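Local coordinates for HydG protein (Carboxydothermus hydrogenoformans, PDB 4RTB), which is a radical SAM [FeFe]-hydrogenase maturase and CO/CN synthase that binds a [4Fe-4S] cluster and S-adenosylmethionine, at residues I246-L254 with P279-L287; R333-M344 with I378-F387. All blocks are in the same frame, centred on the assembly; numbering follows the deposited sequence.

Contact 1: I246-L254 with P279-L287; sequences IGIGALFGL and PHTVSVPRL. With SAM (S-adenosylmethionine), chain B.
Two neighbouring parallel strands of the barrel, joined by helix 257-275 in a beta-alpha-beta unit, meet here as G247, I248 and G249 line up with T281, V282 and S283. I248 is held through both its backbone N and its carbonyl O: the N donates to T281 O at 2.9 Å, and the O accepts S283 N in a nearly straight bond (176°). T281 and S283 point to the face on which G247 and G249 bear no side chain, and a water between their hydroxyls donates to I248 O. I248 and V282 point to the other face, under helix 257-275. With CG1 anti to the carbonyl carbon (chi1 -45°), the I248 branch lies across the P279 ring, CD1 coming 3.5 Å from CG of P279. Cut back to an alanine here, the side chain would lack CG1 and CD1, which is likely to deprive the P279 ring of one of its apolar neighbours and open a gap beside H267.

Beyond the strands the pairing resumes: F252 N donates to P285 O at 2.9 Å and F252 O takes L287 N. P285 O lies at the edge of the F252 ring, whose CE2 meets V284 CG1 at 3.6 Å. L251, its CG anti to the backbone N (chi1 -164°), sends CD1 to 3.7 Å from SAM N3, while L287 CD1 reaches SAM N1 at 3.5 Å, so a leucine from each segment touches the adenine. Loops at the C-terminal ends of parallel strands that line the cofactor site are typical of the TIM-barrel-like radical SAM fold.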
loop_
_atom_site.group_PDB
_atom_site.type_symbol
_atom_site.label_atom_id
_atom_site.label_comp_id
_atom_site.label_asym_id
_atom_site.label_seq_id
_atom_site.Cartn_x
_atom_site.Cartn_y
_atom_site.Cartn_z
ATOM N N ILE A 246 -5.844 8.594 -5.005
ATOM C CA ILE A 246 -5.844 8.504 -3.547
ATOM C C ILE A 246 -5.624 7.073 -3.067
ATOM O O ILE A 246 -5.846 6.120 -3.813
ATOM C CB ILE A 246 -7.164 9.025 -2.957
ATOM C CG1 ILE A 246 -8.334 8.183 -3.466
ATOM C CG2 ILE A 246 -7.364 10.491 -3.308
ATOM C CD1 ILE A 246 -9.692 8.694 -3.045
ATOM N N GLY A 247 -5.197 6.927 -1.816
ATOM C CA GLY A 247 -4.947 5.612 -1.256
ATOM C C GLY A 247 -5.600 5.384 0.093
ATOM O O GLY A 247 -5.376 6.139 1.037
ATOM N N ILE A 248 -6.414 4.336 0.186
ATOM C CA ILE A 248 -7.015 3.946 1.458
ATOM C C ILE A 248 -6.043 3.050 2.223
ATOM O O ILE A 248 -5.064 2.576 1.657
ATOM C CB ILE A 248 -8.359 3.202 1.258
ATOM C CG1 ILE A 248 -9.238 3.915 0.234
ATOM C CG2 ILE A 248 -9.129 3.092 2.560
ATOM C CD1 ILE A 248 -10.704 3.516 0.332
ATOM N N GLY A 249 -6.306 2.837 3.509
ATOM C CA GLY A 249 -5.567 1.881 4.309
ATOM C C GLY A 249 -6.300 1.582 5.604
ATOM O O GLY A 249 -7.090 2.395 6.079
ATOM N N ALA A 250 -6.045 0.410 6.172
ATOM C CA ALA A 250 -6.612 0.050 7.465
ATOM C C ALA A 250 -5.603 -0.745 8.275
ATOM O O ALA A 250 -5.128 -1.787 7.837
ATOM C CB ALA A 250 -7.895 -0.742 7.293
ATOM N N LEU A 251 -5.269 -0.245 9.457
ATOM C CA LEU A 251 -4.324 -0.929 10.326
ATOM C C LEU A 251 -4.959 -2.190 10.902
ATOM O O LEU A 251 -5.980 -2.127 11.590
ATOM C CB LEU A 251 -3.854 0.001 11.444
ATOM C CG LEU A 251 -2.599 -0.420 12.205
ATOM C CD1 LEU A 251 -1.603 -1.084 11.270
ATOM C CD2 LEU A 251 -1.975 0.798 12.861
ATOM N N PHE A 252 -4.357 -3.337 10.604
ATOM C CA PHE A 252 -4.895 -4.616 11.053
ATOM C C PHE A 252 -4.260 -5.058 12.362
ATOM O O PHE A 252 -3.038 -5.040 12.509
ATOM C CB PHE A 252 -4.701 -5.684 9.976
ATOM C CG PHE A 252 -5.634 -5.534 8.812
ATOM C CD1 PHE A 252 -6.907 -6.077 8.857
ATOM C CD2 PHE A 252 -5.248 -4.837 7.678
ATOM C CE1 PHE A 252 -7.777 -5.934 7.788
ATOM C CE2 PHE A 252 -6.112 -4.690 6.607
ATOM C CZ PHE A 252 -7.378 -5.239 6.664
ATOM N N GLY A 253 -5.104 -5.454 13.309
ATOM C CA GLY A 253 -4.646 -5.815 14.636
ATOM C C GLY A 253 -5.143 -4.807 15.650
ATOM O O GLY A 253 -4.954 -4.967 16.855
ATOM N N LEU A 254 -5.780 -3.755 15.147
ATOM C CA LEU A 254 -6.361 -2.728 16.000
ATOM C C LEU A 254 -7.695 -3.210 16.555
ATOM O O LEU A 254 -7.922 -3.181 17.764
ATOM C CB LEU A 254 -6.538 -1.422 15.222
ATOM C CG LEU A 254 -5.687 -0.238 15.684
ATOM C CD1 LEU A 254 -4.251 -0.659 15.964
ATOM C CD2 LEU A 254 -5.731 0.882 14.656
ATOM N N PRO A 279 -10.539 4.222 -5.344
ATOM C CA PRO A 279 -9.181 4.449 -4.847
ATOM C C PRO A 279 -8.156 3.756 -5.727
ATOM O O PRO A 279 -8.387 2.630 -6.177
ATOM C CB PRO A 279 -9.198 3.821 -3.448
ATOM C CG PRO A 279 -10.636 3.628 -3.123
ATOM C CD PRO A 279 -11.337 3.415 -4.412
ATOM N N HIS A 280 -7.037 4.424 -5.971
ATOM C CA HIS A 280 -5.963 3.830 -6.742
ATOM C C HIS A 280 -5.370 2.632 -6.004
ATOM O O HIS A 280 -5.166 1.571 -6.594
ATOM C CB HIS A 280 -4.880 4.864 -7.030
ATOM C CG HIS A 280 -3.752 4.333 -7.852
ATOM N ND1 HIS A 280 -2.495 4.895 -7.836
ATOM C CD2 HIS A 280 -3.690 3.291 -8.714
ATOM C CE1 HIS A 280 -1.704 4.217 -8.652
ATOM N NE2 HIS A 280 -2.408 3.243 -9.198
ATOM N N THR A 281 -5.090 2.810 -4.715
ATOM C CA THR A 281 -4.464 1.760 -3.918
ATOM C C THR A 281 -5.137 1.545 -2.564
ATOM O O THR A 281 -5.628 2.488 -1.937
ATOM C CB THR A 281 -2.968 2.057 -3.650
ATOM O OG1 THR A 281 -2.850 3.084 -2.656
ATOM C CG2 THR A 281 -2.250 2.492 -4.921
ATOM N N VAL A 282 -5.146 0.291 -2.122
ATOM C CA VAL A 282 -5.498 -0.050 -0.750
ATOM C C VAL A 282 -4.262 -0.607 -0.046
ATOM O O VAL A 282 -3.727 -1.641 -0.445
ATOM C CB VAL A 282 -6.644 -1.080 -0.676
ATOM C CG1 VAL A 282 -6.840 -1.541 0.757
ATOM C CG2 VAL A 282 -7.929 -0.495 -1.237
ATOM N N SER A 283 -3.803 0.091 0.987
ATOM C CA SER A 283 -2.636 -0.334 1.752
ATOM C C SER A 283 -3.059 -1.219 2.916
ATOM O O SER A 283 -3.889 -0.819 3.729
ATOM C CB SER A 283 -1.861 0.880 2.272
ATOM O OG SER A 283 -1.523 1.772 1.223
ATOM N N VAL A 284 -2.490 -2.417 3.003
ATOM C CA VAL A 284 -2.858 -3.326 4.088
ATOM C C VAL A 284 -1.681 -3.663 5.003
ATOM O O VAL A 284 -0.925 -4.601 4.743
ATOM C CB VAL A 284 -3.471 -4.634 3.542
ATOM C CG1 VAL A 284 -4.937 -4.426 3.232
ATOM C CG2 VAL A 284 -2.722 -5.117 2.303
ATOM N N PRO A 285 -1.524 -2.887 6.086
ATOM C CA PRO A 285 -0.480 -3.135 7.082
ATOM C C PRO A 285 -0.983 -3.844 8.337
ATOM O O PRO A 285 -1.973 -3.427 8.938
ATOM C CB PRO A 285 0.009 -1.723 7.421
ATOM C CG PRO A 285 -1.160 -0.803 7.068
ATOM C CD PRO A 285 -2.200 -1.602 6.327
ATOM N N ARG A 286 -0.305 -4.921 8.719
ATOM C CA ARG A 286 -0.566 -5.551 10.003
ATOM C C ARG A 286 0.217 -4.808 11.073
ATOM O O ARG A 286 1.277 -4.245 10.802
ATOM C CB ARG A 286 -0.197 -7.039 9.983
ATOM C CG ARG A 286 1.065 -7.361 9.200
ATOM C CD ARG A 286 1.683 -8.669 9.664
ATOM N NE ARG A 286 0.850 -9.829 9.359
ATOM C CZ ARG A 286 1.085 -11.052 9.822
ATOM N NH1 ARG A 286 0.281 -12.055 9.497
ATOM N NH2 ARG A 286 2.124 -11.274 10.617
ATOM N N LEU A 287 -0.317 -4.800 12.287
ATOM C CA LEU A 287 0.280 -4.055 13.386
ATOM C C LEU A 287 1.582 -4.704 13.859
ATOM O O LEU A 287 1.606 -5.875 14.247
ATOM C CB LEU A 287 -0.726 -3.939 14.531
ATOM C CG LEU A 287 -0.262 -3.478 15.909
ATOM C CD1 LEU A 287 0.347 -2.087 15.851
ATOM C CD2 LEU A 287 -1.444 -3.517 16.860
HETATM N N SAM B . 1.093 10.695 10.396
HETATM C CA SAM B . 0.197 10.359 9.290
HETATM C C SAM B . -1.014 9.537 9.714
HETATM O O SAM B . -1.161 9.138 10.865
HETATM O OXT SAM B . -1.885 9.252 8.896
HETATM C CB SAM B . 0.933 9.603 8.185
HETATM C CG SAM B . 2.224 8.884 8.574
HETATM S SD SAM B . 2.108 7.471 9.699
HETATM C CE SAM B . 3.835 7.412 10.185
HETATM C "C5'" SAM B . 2.240 6.080 8.554
HETATM C "C4'" SAM B . 1.409 4.854 8.924
HETATM O "O4'" SAM B . 2.113 3.915 9.721
HETATM C "C3'" SAM B . 0.173 5.217 9.730
HETATM O "O3'" SAM B . -0.900 5.526 8.875
HETATM C "C2'" SAM B . -0.099 3.966 10.539
HETATM O "O2'" SAM B . -1.196 3.267 10.006
HETATM C "C1'" SAM B . 1.146 3.113 10.374
HETATM N N9 SAM B . 1.592 2.676 11.705
HETATM C C8 SAM B . 1.788 3.476 12.796
HETATM N N7 SAM B . 2.186 2.704 13.831
HETATM C C5 SAM B . 2.234 1.420 13.415
HETATM C C6 SAM B . 2.572 0.241 14.063
HETATM N N6 SAM B . 2.931 0.262 15.343
HETATM N N1 SAM B . 2.529 -0.951 13.372
HETATM C C2 SAM B . 2.154 -0.966 12.044
HETATM N N3 SAM B . 1.820 0.210 11.405
HETATM C C4 SAM B . 1.861 1.385 12.080
HETATM O O HOH W 1 -3.237 3.134 -0.160
#

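Contact 2: R333-M344 with I378-F387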
loop_
_atom_site.group_PDB
_atom_site.type_symbol
_atom_site.label_atom_id
_atom_site.label_comp_id
_atom_site.label_asym_id
_atom_site.label_seq_id
_atom_site.Cartn_x
_atom_site.Cartn_y
_atom_site.Cartn_z
ATOM N N ARG A 333 5.987 -12.811 2.104
ATOM C CA ARG A 333 5.948 -11.632 1.246
ATOM C C ARG A 333 5.576 -11.988 -0.193
ATOM O O ARG A 333 4.617 -11.439 -0.754
ATOM C CB ARG A 333 7.306 -10.919 1.294
ATOM C CG ARG A 333 7.389 -9.611 0.534
ATOM C CD ARG A 333 8.493 -9.658 -0.509
ATOM N NE ARG A 333 9.839 -9.603 0.056
ATOM C CZ ARG A 333 10.907 -10.148 -0.519
ATOM N NH1 ARG A 333 10.783 -10.800 -1.669
ATOM N NH2 ARG A 333 12.099 -10.053 0.055
ATOM N N ASP A 334 6.308 -12.929 -0.779
ATOM C CA ASP A 334 6.074 -13.276 -2.176
ATOM C C ASP A 334 4.837 -14.162 -2.364
ATOM O O ASP A 334 4.281 -14.230 -3.463
ATOM C CB ASP A 334 7.320 -13.937 -2.760
ATOM C CG ASP A 334 8.515 -12.998 -2.770
ATOM O OD1 ASP A 334 9.663 -13.473 -2.661
ATOM O OD2 ASP A 334 8.300 -11.774 -2.877
ATOM N N GLU A 335 4.397 -14.826 -1.296
ATOM C CA GLU A 335 3.101 -15.501 -1.320
ATOM C C GLU A 335 1.994 -14.453 -1.440
ATOM O O GLU A 335 1.045 -14.617 -2.209
ATOM C CB GLU A 335 2.888 -16.359 -0.066
ATOM C CG GLU A 335 2.827 -17.863 -0.340
ATOM C CD GLU A 335 1.957 -18.619 0.656
ATOM O OE1 GLU A 335 2.301 -18.653 1.857
ATOM O OE2 GLU A 335 0.923 -19.182 0.231
ATOM N N LEU A 336 2.132 -13.371 -0.679
ATOM C CA LEU A 336 1.180 -12.270 -0.724
ATOM C C LEU A 336 1.216 -11.603 -2.093
ATOM O O LEU A 336 0.179 -11.180 -2.609
ATOM C CB LEU A 336 1.476 -11.253 0.381
ATOM C CG LEU A 336 1.380 -11.796 1.810
ATOM C CD1 LEU A 336 1.896 -10.780 2.817
ATOM C CD2 LEU A 336 -0.047 -12.210 2.140
ATOM N N VAL A 337 2.404 -11.512 -2.683
ATOM C CA VAL A 337 2.508 -11.003 -4.047
ATOM C C VAL A 337 1.751 -11.934 -5.002
ATOM O O VAL A 337 1.050 -11.465 -5.901
ATOM C CB VAL A 337 3.980 -10.846 -4.500
ATOM C CG1 VAL A 337 4.048 -10.404 -5.951
ATOM C CG2 VAL A 337 4.707 -9.848 -3.606
ATOM N N GLU A 338 1.878 -13.244 -4.791
ATOM C CA GLU A 338 1.125 -14.232 -5.571
ATOM C C GLU A 338 -0.388 -14.035 -5.441
ATOM O O GLU A 338 -1.128 -14.185 -6.417
ATOM C CB GLU A 338 1.484 -15.664 -5.138
ATOM C CG GLU A 338 2.648 -16.316 -5.882
ATOM C CD GLU A 338 3.045 -17.666 -5.285
ATOM O OE1 GLU A 338 2.193 -18.581 -5.231
ATOM O OE2 GLU A 338 4.214 -17.809 -4.865
ATOM N N LEU A 339 -0.840 -13.699 -4.235
ATOM C CA LEU A 339 -2.271 -13.694 -3.934
ATOM C C LEU A 339 -2.999 -12.365 -4.166
ATOM O O LEU A 339 -4.227 -12.319 -4.076
ATOM C CB LEU A 339 -2.496 -14.134 -2.485
ATOM C CG LEU A 339 -2.814 -15.614 -2.269
ATOM C CD1 LEU A 339 -1.573 -16.469 -2.440
ATOM C CD2 LEU A 339 -3.437 -15.834 -0.904
ATOM N N GLY A 340 -2.272 -11.287 -4.452
ATOM C CA GLY A 340 -2.941 -10.034 -4.767
ATOM C C GLY A 340 -2.145 -8.742 -4.682
ATOM O O GLY A 340 -2.456 -7.773 -5.378
ATOM N N VAL A 341 -1.136 -8.721 -3.819
ATOM C CA VAL A 341 -0.298 -7.541 -3.623
ATOM C C VAL A 341 0.339 -7.076 -4.930
ATOM O O VAL A 341 0.917 -7.876 -5.661
ATOM C CB VAL A 341 0.809 -7.821 -2.585
ATOM C CG1 VAL A 341 1.853 -6.716 -2.588
ATOM C CG2 VAL A 341 0.205 -8.003 -1.202
ATOM N N SER A 342 0.228 -5.785 -5.227
ATOM C CA SER A 342 0.774 -5.243 -6.467
ATOM C C SER A 342 1.856 -4.196 -6.216
ATOM O O SER A 342 2.563 -3.793 -7.143
ATOM C CB SER A 342 -0.344 -4.642 -7.321
ATOM O OG SER A 342 -1.049 -3.646 -6.605
ATOM N N GLN A 343 1.983 -3.757 -4.966
ATOM C CA GLN A 343 2.999 -2.775 -4.593
ATOM C C GLN A 343 3.733 -3.172 -3.316
ATOM O O GLN A 343 3.144 -3.752 -2.403
ATOM C CB GLN A 343 2.379 -1.389 -4.420
ATOM C CG GLN A 343 2.553 -0.478 -5.620
ATOM C CD GLN A 343 2.359 0.985 -5.270
ATOM O OE1 GLN A 343 3.241 1.619 -4.689
ATOM N NE2 GLN A 343 1.200 1.528 -5.622
ATOM N N MET A 344 5.014 -2.826 -3.249
ATOM C CA MET A 344 5.870 -3.291 -2.164
ATOM C C MET A 344 6.938 -2.285 -1.754
ATOM O O MET A 344 7.476 -1.560 -2.589
ATOM C CB MET A 344 6.550 -4.590 -2.574
ATOM C CG MET A 344 6.109 -5.808 -1.804
ATOM S SD MET A 344 7.025 -7.221 -2.423
ATOM C CE MET A 344 8.697 -6.578 -2.332
ATOM N N ILE A 378 16.610 -8.401 -2.893
ATOM C CA ILE A 378 15.192 -8.708 -3.012
ATOM C C ILE A 378 14.758 -8.718 -4.475
ATOM O O ILE A 378 13.778 -9.371 -4.823
ATOM C CB ILE A 378 14.315 -7.714 -2.206
ATOM C CG1 ILE A 378 13.715 -6.633 -3.106
ATOM C CG2 ILE A 378 15.101 -7.105 -1.055
ATOM C CD1 ILE A 378 12.214 -6.741 -3.259
ATOM N N VAL A 379 15.487 -8.003 -5.330
ATOM C CA VAL A 379 15.207 -8.041 -6.762
ATOM C C VAL A 379 15.619 -9.397 -7.316
ATOM O O VAL A 379 14.917 -9.983 -8.140
ATOM C CB VAL A 379 15.937 -6.915 -7.525
ATOM C CG1 VAL A 379 15.940 -7.188 -9.020
ATOM C CG2 VAL A 379 15.289 -5.574 -7.231
ATOM N N GLU A 380 16.763 -9.884 -6.849
ATOM C CA GLU A 380 17.234 -11.225 -7.169
ATOM C C GLU A 380 16.178 -12.262 -6.787
ATOM O O GLU A 380 15.741 -13.068 -7.619
ATOM C CB GLU A 380 18.547 -11.500 -6.435
ATOM C CG GLU A 380 19.571 -12.317 -7.197
ATOM C CD GLU A 380 20.933 -12.279 -6.525
ATOM O OE1 GLU A 380 21.071 -11.576 -5.499
ATOM O OE2 GLU A 380 21.864 -12.947 -7.021
ATOM N N VAL A 381 15.763 -12.223 -5.523
ATOM C CA VAL A 381 14.755 -13.149 -5.021
ATOM C C VAL A 381 13.462 -13.070 -5.832
ATOM O O VAL A 381 12.908 -14.097 -6.218
ATOM C CB VAL A 381 14.436 -12.887 -3.537
ATOM C CG1 VAL A 381 13.396 -13.876 -3.034
ATOM C CG2 VAL A 381 15.703 -12.972 -2.700
ATOM N N LEU A 382 12.993 -11.854 -6.096
ATOM C CA LEU A 382 11.780 -11.661 -6.886
ATOM C C LEU A 382 11.917 -12.279 -8.268
ATOM O O LEU A 382 11.001 -12.941 -8.759
ATOM C CB LEU A 382 11.446 -10.174 -7.021
ATOM C CG LEU A 382 10.808 -9.488 -5.814
ATOM C CD1 LEU A 382 10.492 -8.035 -6.132
ATOM C CD2 LEU A 382 9.558 -10.231 -5.386
ATOM N N ILE A 383 13.069 -12.064 -8.890
ATOM C CA ILE A 383 13.291 -12.531 -10.245
ATOM C C ILE A 383 13.374 -14.055 -10.272
ATOM O O ILE A 383 13.074 -14.680 -11.290
ATOM C CB ILE A 383 14.568 -11.900 -10.855
ATOM C CG1 ILE A 383 14.330 -11.508 -12.311
ATOM C CG2 ILE A 383 15.772 -12.829 -10.737
ATOM C CD1 ILE A 383 15.551 -10.933 -12.976
ATOM N N ASP A 384 13.755 -14.655 -9.146
ATOM C CA ASP A 384 13.814 -16.111 -9.071
ATOM C C ASP A 384 12.442 -16.730 -8.800
ATOM O O ASP A 384 12.183 -17.867 -9.195
ATOM C CB ASP A 384 14.814 -16.556 -8.004
ATOM C CG ASP A 384 16.109 -17.075 -8.604
ATOM O OD1 ASP A 384 16.261 -18.310 -8.724
ATOM O OD2 ASP A 384 16.972 -16.246 -8.961
ATOM N N LYS A 385 11.563 -15.983 -8.137
ATOM C CA LYS A 385 10.202 -16.454 -7.888
ATOM C C LYS A 385 9.299 -16.159 -9.088
ATOM O O LYS A 385 8.080 -16.334 -9.023
ATOM C CB LYS A 385 9.626 -15.820 -6.615
ATOM C CG LYS A 385 10.521 -15.972 -5.392
ATOM C CD LYS A 385 9.737 -16.297 -4.128
ATOM C CE LYS A 385 10.665 -16.442 -2.926
ATOM N NZ LYS A 385 9.916 -16.595 -1.645
ATOM N N GLY A 386 9.912 -15.706 -10.181
ATOM C CA GLY A 386 9.213 -15.527 -11.441
ATOM C C GLY A 386 8.487 -14.204 -11.590
ATOM O O GLY A 386 7.656 -14.044 -12.486
ATOM N N PHE A 387 8.811 -13.252 -10.721
ATOM C CA PHE A 387 8.121 -11.963 -10.693
ATOM C C PHE A 387 8.841 -10.881 -11.495
ATOM O O PHE A 387 10.058 -10.934 -11.684
ATOM C CB PHE A 387 7.940 -11.499 -9.246
ATOM C CG PHE A 387 6.977 -12.337 -8.456
ATOM C CD1 PHE A 387 7.238 -12.648 -7.131
ATOM C CD2 PHE A 387 5.806 -12.805 -9.031
ATOM C CE1 PHE A 387 6.352 -13.417 -6.395
ATOM C CE2 PHE A 387 4.916 -13.575 -8.300
ATOM C CZ PHE A 387 5.190 -13.880 -6.981
#
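The ring of F387 slots beneath helix 330-339, with V337 CG1 set almost squarely over one face, 3.8 Å from the ring centroid and 12° off the normal, in a CH-pi contact. K385 O lies over the opposite face, so the phenyl group is held between an aliphatic branch and the backbone of its own segment. Its edge is met by the helix: CB of D334 and CG of E338 both lie near the ring plane, the latter 3.7 Å from F387 CZ. With CG anti to the carbonyl carbon (chi1 -68°), the F387 ring is put between V337 and K385 O.

D334 joins R333 and K385 in a salt-bridge network. Its OD2 accepts R333 NH1 at 2.9 Å on the syn side and close to the guanidinium plane, while OD1 forms a salt bridge with K385 NZ at 3.3 Å. The K385 chain crosses the aspartate at about a right angle, its CD packing on D334 CB at 3.6 Å. Lying between two cations, the carboxylate is probably kept in its charged form. Against the aliphatic side, R333 NH2 comes within 3.9 Å of I378 CB, and L382 crosses the aspartate at a slant, its CD2 near OD2.

Farther in, M344 and I378 reach toward each other tip to tip, CE to CD1 at 3.6 Å, with M344 also on L98 of strand 95-105. The axes of the short helix segments come no nearer than 11.5 Å and are inclined at 50°, so side chains fill the interval. Two helices of the outer layer, each leading into a strand paired with 95-105, are characteristic of the alpha/beta barrel.

Overall arrangement
From the N terminus, strand 95-105 comes long before either contact. Contact 1 then closes the loop through helix 257-275, bringing strand 281-283 beside 246-249. The chain continues through helix 303-316, strand 321-324 and helix 330-339, and contact 2 closes the next loop, from 333-344 to 378-387. The two loops follow in series and neither encloses nor crosses the other. Their centres lie 19 Å apart, yet they belong to one sheet: strand 321-324 sits between 281-283 and 343-345, and T281 CG2 packs on Q343 NE2 at 3.6 Å. Contact 1 thus joins strands beside the cofactor, whereas contact 2 ties outer helices together next to strand 95-105.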